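PDB 1RE5: 3-carboxy-cis,cis-muconate cycloisomerase from Pseudomonas putida, which belongs to the fumarase/aspartase superfamily, whose largely helical subunits assemble into tetramers round a central bundle of long helices. Local coordinates for residues Ser303-Ala308 with Glu325-Ile330; Pro185-Leu190 with Asp231-Phe236. One frame throughout, in Å; residues are numbered along the deposited sequence.

Contact 1: residues Ser303-Ala308 with Glu325-Ile330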
ATOM      1  N   SER D 303       2.271   5.067  -1.572  1.00 19.21           N
ATOM      2  CA  SER D 303       0.822   5.025  -1.594  1.00 18.56           C
ATOM      3  C   SER D 303       0.281   5.975  -0.553  1.00 18.21           C
ATOM      4  O   SER D 303      -0.817   6.506  -0.721  1.00 18.67           O
ATOM      5  CB  SER D 303       0.307   3.601  -1.385  1.00 17.39           C
ATOM      6  OG  SER D 303       0.690   3.096  -0.129  1.00 18.91           O
ATOM      7  N   THR D 304       1.056   6.230   0.501  1.00 17.54           N
ATOM      8  CA  THR D 304       0.596   7.167   1.524  1.00 17.83           C
ATOM      9  C   THR D 304       0.437   8.556   0.909  1.00 18.00           C
ATOM     10  O   THR D 304      -0.569   9.234   1.128  1.00 18.45           O
ATOM     11  CB  THR D 304       1.564   7.268   2.723  1.00 17.96           C
ATOM     12  OG1 THR D 304       1.554   6.036   3.460  1.00 20.80           O
ATOM     13  CG2 THR D 304       1.130   8.397   3.657  1.00 16.19           C
ATOM     14  N   LEU D 305       1.424   8.983   0.133  1.00 16.90           N
ATOM     15  CA  LEU D 305       1.330  10.282  -0.493  1.00 14.79           C
ATOM     16  C   LEU D 305       0.150  10.297  -1.460  1.00 16.29           C
ATOM     17  O   LEU D 305      -0.570  11.297  -1.557  1.00 18.07           O
ATOM     18  CB  LEU D 305       2.634  10.614  -1.195  1.00 14.13           C
ATOM     19  CG  LEU D 305       3.795  10.811  -0.210  1.00 14.24           C
ATOM     20  CD1 LEU D 305       5.065  11.129  -0.961  1.00 13.72           C
ATOM     21  CD2 LEU D 305       3.467  11.942   0.753  1.00 12.53           C
ATOM     22  N   PHE D 306      -0.081   9.202  -2.175  1.00 16.46           N
ATOM     23  CA  PHE D 306      -1.231   9.185  -3.078  1.00 15.92           C
ATOM     24  C   PHE D 306      -2.508   9.300  -2.246  1.00 16.73           C
ATOM     25  O   PHE D 306      -3.395  10.098  -2.540  1.00 16.29           O
ATOM     26  CB  PHE D 306      -1.280   7.893  -3.900  1.00 14.76           C
ATOM     27  CG  PHE D 306      -0.454   7.940  -5.157  1.00 14.76           C
ATOM     28  CD1 PHE D 306       0.795   7.341  -5.206  1.00 13.31           C
ATOM     29  CD2 PHE D 306      -0.925   8.610  -6.289  1.00 14.35           C
ATOM     30  CE1 PHE D 306       1.569   7.407  -6.362  1.00 13.70           C
ATOM     31  CE2 PHE D 306      -0.161   8.686  -7.449  1.00 13.98           C
ATOM     32  CZ  PHE D 306       1.092   8.079  -7.489  1.00 14.09           C
ATOM     33  N   ALA D 307      -2.587   8.503  -1.189  1.00 17.51           N
ATOM     34  CA  ALA D 307      -3.756   8.503  -0.321  1.00 17.85           C
ATOM     35  C   ALA D 307      -4.080   9.870   0.312  1.00 20.44           C
ATOM     36  O   ALA D 307      -5.237  10.135   0.655  1.00 21.82           O
ATOM     37  CB  ALA D 307      -3.580   7.470   0.765  1.00 14.41           C
ATOM     38  N   ALA D 308      -3.074  10.734   0.461  1.00 21.06           N
ATOM     39  CA  ALA D 308      -3.288  12.033   1.086  1.00 20.32           C
ATOM     40  C   ALA D 308      -3.588  13.160   0.104  1.00 20.90           C
ATOM     41  O   ALA D 308      -3.586  14.326   0.488  1.00 21.91           O
ATOM     42  CB  ALA D 308      -2.081  12.396   1.941  1.00 19.08           C
ATOM     43  N   GLU D 325       6.569  13.502   7.331  1.00 22.50           N
ATOM     44  CA  GLU D 325       7.688  12.593   7.525  1.00 22.76           C
ATOM     45  C   GLU D 325       7.815  11.579   6.403  1.00 22.48           C
ATOM     46  O   GLU D 325       8.887  11.036   6.179  1.00 25.99           O
ATOM     47  CB  GLU D 325       7.538  11.872   8.864  1.00 23.24           C
ATOM     48  CG  GLU D 325       7.443  12.828  10.048  1.00 28.25           C
ATOM     49  CD  GLU D 325       8.724  13.625  10.265  1.00 31.16           C
ATOM     50  OE1 GLU D 325       9.250  14.216   9.288  1.00 30.70           O
ATOM     51  OE2 GLU D 325       9.204  13.664  11.422  1.00 34.33           O
ATOM     52  N   THR D 326       6.727  11.338   5.685  1.00 20.44           N
ATOM     53  CA  THR D 326       6.732  10.362   4.608  1.00 18.26           C
ATOM     54  C   THR D 326       7.646  10.682   3.434  1.00 18.08           C
ATOM     55  O   THR D 326       8.408   9.825   2.991  1.00 17.37           O
ATOM     56  CB  THR D 326       5.301  10.140   4.078  1.00 17.63           C
ATOM     57  OG1 THR D 326       4.453   9.782   5.177  1.00 17.33           O
ATOM     58  CG2 THR D 326       5.269   9.026   3.032  1.00 12.24           C
ATOM     59  N   LEU D 327       7.570  11.900   2.915  1.00 18.82           N
ATOM     60  CA  LEU D 327       8.399  12.270   1.769  1.00 19.39           C
ATOM     61  C   LEU D 327       9.880  12.178   2.133  1.00 20.64           C
ATOM     62  O   LEU D 327      10.698  11.684   1.344  1.00 21.29           O
ATOM     63  CB  LEU D 327       8.061  13.680   1.286  1.00 18.54           C
ATOM     64  CG  LEU D 327       7.889  13.871  -0.222  1.00 18.33           C
ATOM     65  CD1 LEU D 327       7.667  15.345  -0.516  1.00 21.31           C
ATOM     66  CD2 LEU D 327       9.105  13.382  -0.965  1.00 18.58           C
ATOM     67  N   PRO D 328      10.253  12.653   3.332  1.00 21.00           N
ATOM     68  CA  PRO D 328      11.676  12.547   3.660  1.00 20.93           C
ATOM     69  C   PRO D 328      12.117  11.083   3.734  1.00 20.73           C
ATOM     70  O   PRO D 328      13.181  10.720   3.236  1.00 22.04           O
ATOM     71  CB  PRO D 328      11.776  13.275   4.997  1.00 19.96           C
ATOM     72  CG  PRO D 328      10.712  14.324   4.869  1.00 20.72           C
ATOM     73  CD  PRO D 328       9.563  13.531   4.291  1.00 20.77           C
ATOM     74  N   ASP D 329      11.302  10.234   4.339  1.00 21.30           N
ATOM     75  CA  ASP D 329      11.676   8.830   4.427  1.00 24.17           C
ATOM     76  C   ASP D 329      11.966   8.247   3.055  1.00 22.90           C
ATOM     77  O   ASP D 329      12.935   7.510   2.881  1.00 22.88           O
ATOM     78  CB  ASP D 329      10.572   8.004   5.094  1.00 28.30           C
ATOM     79  CG  ASP D 329      10.655   8.041   6.601  1.00 33.52           C
ATOM     80  OD1 ASP D 329       9.862   7.317   7.254  1.00 37.12           O
ATOM     81  OD2 ASP D 329      11.514   8.799   7.128  1.00 36.59           O
ATOM     82  N   ILE D 330      11.116   8.569   2.084  1.00 21.80           N
ATOM     83  CA  ILE D 330      11.298   8.059   0.733  1.00 20.77           C
ATOM     84  C   ILE D 330      12.655   8.492   0.181  1.00 20.89           C
ATOM     85  O   ILE D 330      13.415   7.671  -0.319  1.00 19.86           O
ATOM     86  CB  ILE D 330      10.172   8.547  -0.195  1.00 19.69           C
ATOM     87  CG1 ILE D 330       8.832   7.983   0.273  1.00 17.95           C
ATOM     88  CG2 ILE D 330      10.452   8.106  -1.621  1.00 21.21           C
ATOM     89  CD1 ILE D 330       7.635   8.538  -0.451  1.00 16.04           C
TER
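L305 meets T326, L327 and I330 of the facing helix, each in a different manner. Its CD1 runs toward I330 CD1, and the two side chains come tip to tip with those methyls 3.7 Å apart. The L305 and L327 side chains cross at about a right angle, with L305 CD1 4.0 Å from L327 CG. T326 is passed alongside: its CG2 and the leucine slide by each other in opposite senses, and L305 CG comes to 4.0 Å from T326 CG2. With chi1 at -55°, T326 holds CG2 anti to its backbone N, where the methyl faces L305, while OG1 stays beside the backbone and hydrogen-bonds to the carbonyl oxygen of A322 one turn earlier. The hydroxyl is thus satisfied within its own helix, although T304 CG2 packs 3.9 Å from T326 OG1. T304 and S303 both lie in the pocket occupied by 2,3-dihydroxy-1,4-dithiobutane, and T304 also packs on T296 of the second subunit. The short helical segments run at 150° to each other, with axes 10.1 Å apart at closest approach, joined by aliphatic side chains and threonine methyls. Such near-antiparallel packing of buried helices is characteristic of the long-helix bundle at the core of this superfamily.

Contact 2: residues Pro185-Leu190 with Asp231-Phe236; sequences PRLLVL and DRLVEF
In the helical bundle of the fumarase/aspartase superfamily, this contact sets the C-terminal end of helix 162-187 and the chain just after it against the first turns of helix 231-257. L187 and R232 lie at its centre, flanked by V189 and by the R186-E235 pair. One methyl of the leucine, L187 CD2, lies over a face of the F236 ring, 4.2 Å from its centroid and 27° off the normal, a CH-pi contact. The other, L187 CD1, turns to the helix backbone and rests 3.7 Å from R232 O, with L233 CD2 a little farther off. Beyond the end of the helix an inverse gamma turn centred on L188 bends the chain, and V189 meets R232 at about a right angle, its CG2 packed 3.5 Å from R232 CD. At the far end of that arginine, R232 NH1 gives R186 O a straight but weak hydrogen bond of 3.4 Å in the guanidinium plane; W226 adds a cation-pi contact. R186 is bent at chi3 (-72°), which brings its guanidinium to E235 with the two planes only 20° apart. Its other terminal nitrogen, NH2, is paired with E182 of the third subunit, and E235 OE1 also takes R179 of that subunit, so the ion pair is part of a charged network across the subunit interface that would be expected to favour the ionised carboxylate. Within their salt bridge, R186 NH1 lies close to E235 OE2 and donates to the syn lone pair of E235 OE1 at 3.0 Å.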
ATOM      1  N   PRO D 185      11.146  21.599 -13.618  1.00 31.82           N
ATOM      2  CA  PRO D 185      10.455  22.892 -13.732  1.00 31.12           C
ATOM      3  C   PRO D 185       9.085  22.917 -13.069  1.00 30.99           C
ATOM      4  O   PRO D 185       8.571  23.973 -12.708  1.00 32.24           O
ATOM      5  CB  PRO D 185      10.344  23.080 -15.239  1.00 32.01           C
ATOM      6  CG  PRO D 185      10.162  21.667 -15.726  1.00 31.53           C
ATOM      7  CD  PRO D 185      11.225  20.934 -14.934  1.00 31.61           C
ATOM      8  N   ARG D 186       8.499  21.740 -12.924  1.00 30.33           N
ATOM      9  CA  ARG D 186       7.175  21.569 -12.340  1.00 27.84           C
ATOM     10  C   ARG D 186       7.255  21.547 -10.810  1.00 27.45           C
ATOM     11  O   ARG D 186       6.434  22.151 -10.124  1.00 29.52           O
ATOM     12  CB  ARG D 186       6.621  20.253 -12.860  1.00 26.04           C
ATOM     13  CG  ARG D 186       5.158  20.138 -12.975  1.00 26.27           C
ATOM     14  CD  ARG D 186       4.856  18.754 -13.527  1.00 28.08           C
ATOM     15  NE  ARG D 186       5.211  18.629 -14.937  1.00 29.00           N
ATOM     16  CZ  ARG D 186       5.705  17.526 -15.498  1.00 29.25           C
ATOM     17  NH1 ARG D 186       5.925  16.438 -14.772  1.00 28.19           N
ATOM     18  NH2 ARG D 186       5.956  17.502 -16.801  1.00 29.63           N
ATOM     19  N   LEU D 187       8.266  20.863 -10.287  1.00 26.36           N
ATOM     20  CA  LEU D 187       8.451  20.713  -8.845  1.00 25.86           C
ATOM     21  C   LEU D 187       8.989  21.920  -8.096  1.00 26.58           C
ATOM     22  O   LEU D 187       8.483  22.265  -7.032  1.00 27.05           O
ATOM     23  CB  LEU D 187       9.382  19.535  -8.560  1.00 23.46           C
ATOM     24  CG  LEU D 187       9.746  19.333  -7.088  1.00 22.72           C
ATOM     25  CD1 LEU D 187       8.548  18.799  -6.295  1.00 20.72           C
ATOM     26  CD2 LEU D 187      10.898  18.360  -7.007  1.00 24.19           C
ATOM     27  N   LEU D 188      10.028  22.542  -8.644  1.00 26.97           N
ATOM     28  CA  LEU D 188      10.664  23.685  -8.006  1.00 26.92           C
ATOM     29  C   LEU D 188       9.886  24.985  -8.157  1.00 27.62           C
ATOM     30  O   LEU D 188      10.315  25.904  -8.863  1.00 29.23           O
ATOM     31  CB  LEU D 188      12.087  23.850  -8.550  1.00 26.33           C
ATOM     32  CG  LEU D 188      12.981  22.616  -8.368  1.00 25.94           C
ATOM     33  CD1 LEU D 188      14.402  22.894  -8.849  1.00 25.65           C
ATOM     34  CD2 LEU D 188      12.989  22.223  -6.903  1.00 25.74           C
ATOM     35  N   VAL D 189       8.738  25.052  -7.490  1.00 26.71           N
ATOM     36  CA  VAL D 189       7.897  26.237  -7.523  1.00 25.53           C
ATOM     37  C   VAL D 189       7.729  26.785  -6.112  1.00 26.31           C
ATOM     38  O   VAL D 189       7.907  26.063  -5.120  1.00 24.82           O
ATOM     39  CB  VAL D 189       6.497  25.936  -8.112  1.00 26.12           C
ATOM     40  CG1 VAL D 189       6.609  25.654  -9.601  1.00 23.76           C
ATOM     41  CG2 VAL D 189       5.851  24.749  -7.375  1.00 25.47           C
ATOM     42  N   LEU D 190       7.392  28.070  -6.034  1.00 26.88           N
ATOM     43  CA  LEU D 190       7.203  28.738  -4.760  1.00 27.85           C
ATOM     44  C   LEU D 190       5.793  28.490  -4.224  1.00 28.27           C
ATOM     45  O   LEU D 190       4.856  28.287  -5.000  1.00 27.93           O
ATOM     46  CB  LEU D 190       7.410  30.246  -4.929  1.00 27.76           C
ATOM     47  CG  LEU D 190       7.025  31.092  -3.707  1.00 27.08           C
ATOM     48  CD1 LEU D 190       8.146  31.024  -2.672  1.00 26.00           C
ATOM     49  CD2 LEU D 190       6.748  32.524  -4.137  1.00 26.80           C
ATOM     50  N   ASP D 231      -0.134  17.303  -6.297  1.00 18.83           N
ATOM     51  CA  ASP D 231       0.422  16.442  -7.330  1.00 20.07           C
ATOM     52  C   ASP D 231       1.927  16.599  -7.539  1.00 21.77           C
ATOM     53  O   ASP D 231       2.620  15.618  -7.815  1.00 22.46           O
ATOM     54  CB  ASP D 231      -0.295  16.674  -8.647  1.00 20.69           C
ATOM     55  CG  ASP D 231      -0.203  18.100  -9.096  1.00 21.93           C
ATOM     56  OD1 ASP D 231       0.383  18.366 -10.171  1.00 22.22           O
ATOM     57  OD2 ASP D 231      -0.713  18.957  -8.351  1.00 23.75           O
ATOM     58  N   ARG D 232       2.441  17.818  -7.410  1.00 22.83           N
ATOM     59  CA  ARG D 232       3.870  18.045  -7.604  1.00 23.08           C
ATOM     60  C   ARG D 232       4.726  17.188  -6.671  1.00 23.97           C
ATOM     61  O   ARG D 232       5.708  16.571  -7.106  1.00 24.12           O
ATOM     62  CB  ARG D 232       4.214  19.529  -7.409  1.00 23.91           C
ATOM     63  CG  ARG D 232       3.777  20.419  -8.566  1.00 25.84           C
ATOM     64  CD  ARG D 232       4.054  21.894  -8.294  1.00 26.56           C
ATOM     65  NE  ARG D 232       2.815  22.661  -8.361  1.00 28.81           N
ATOM     66  CZ  ARG D 232       2.521  23.518  -9.330  1.00 28.58           C
ATOM     67  NH1 ARG D 232       3.382  23.731 -10.312  1.00 31.64           N
ATOM     68  NH2 ARG D 232       1.356  24.138  -9.335  1.00 27.89           N
ATOM     69  N   LEU D 233       4.360  17.134  -5.391  1.00 23.51           N
ATOM     70  CA  LEU D 233       5.139  16.345  -4.430  1.00 22.29           C
ATOM     71  C   LEU D 233       4.965  14.835  -4.656  1.00 21.82           C
ATOM     72  O   LEU D 233       5.912  14.054  -4.531  1.00 21.11           O
ATOM     73  CB  LEU D 233       4.731  16.705  -2.994  1.00 21.64           C
ATOM     74  CG  LEU D 233       4.773  18.190  -2.607  1.00 22.28           C
ATOM     75  CD1 LEU D 233       4.393  18.360  -1.131  1.00 20.29           C
ATOM     76  CD2 LEU D 233       6.168  18.741  -2.858  1.00 22.64           C
ATOM     77  N   VAL D 234       3.749  14.423  -4.991  1.00 21.35           N
ATOM     78  CA  VAL D 234       3.477  13.019  -5.217  1.00 20.78           C
ATOM     79  C   VAL D 234       4.181  12.528  -6.481  1.00 21.71           C
ATOM     80  O   VAL D 234       4.642  11.389  -6.533  1.00 21.77           O
ATOM     81  CB  VAL D 234       1.972  12.780  -5.309  1.00 21.06           C
ATOM     82  CG1 VAL D 234       1.681  11.311  -5.544  1.00 20.97           C
ATOM     83  CG2 VAL D 234       1.322  13.247  -4.015  1.00 20.69           C
ATOM     84  N   GLU D 235       4.285  13.376  -7.501  1.00 21.73           N
ATOM     85  CA  GLU D 235       4.992  12.959  -8.710  1.00 21.68           C
ATOM     86  C   GLU D 235       6.473  12.712  -8.419  1.00 22.40           C
ATOM     87  O   GLU D 235       7.050  11.725  -8.878  1.00 22.82           O
ATOM     88  CB  GLU D 235       4.892  14.007  -9.799  1.00 21.35           C
ATOM     89  CG  GLU D 235       5.928  13.827 -10.888  1.00 21.24           C
ATOM     90  CD  GLU D 235       5.723  14.796 -12.029  1.00 23.58           C
ATOM     91  OE1 GLU D 235       5.604  16.018 -11.771  1.00 23.54           O
ATOM     92  OE2 GLU D 235       5.675  14.330 -13.187  1.00 24.13           O
ATOM     93  N   PHE D 236       7.091  13.619  -7.667  1.00 22.10           N
ATOM     94  CA  PHE D 236       8.501  13.472  -7.313  1.00 22.09           C
ATOM     95  C   PHE D 236       8.720  12.170  -6.544  1.00 20.85           C
ATOM     96  O   PHE D 236       9.673  11.433  -6.801  1.00 21.81           O
ATOM     97  CB  PHE D 236       8.961  14.661  -6.459  1.00 22.03           C
ATOM     98  CG  PHE D 236      10.379  14.554  -5.983  1.00 21.59           C
ATOM     99  CD1 PHE D 236      11.433  14.535  -6.889  1.00 22.46           C
ATOM    100  CD2 PHE D 236      10.668  14.478  -4.626  1.00 21.94           C
ATOM    101  CE1 PHE D 236      12.764  14.443  -6.440  1.00 22.66           C
ATOM    102  CE2 PHE D 236      11.997  14.383  -4.170  1.00 20.97           C
ATOM    103  CZ  PHE D 236      13.041  14.367  -5.081  1.00 20.18           C
TER

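Following the chain from the N terminus, contact 2 comes first: 40 residues separate segments 185-190 and 231-236, among them helix 206-217, and the chain returns at the start of helix 231-257. Contact 1 then closes a shorter connection, 16 residues between segments 303-308 and 325-330, which includes the first turns of helix 319-347. The two are in series, neither nested nor crossed, with centres about 14 Å apart. Helix 231-257 joins them: V234 packs on L305 and F306, with V234 CG1 3.7 Å from F306 CE2, while L233 and F236 pack on L327. Helices 162-187, 231-257, 286-307 and 319-347 are thereby tied together, and both contacts also touch the third subunit.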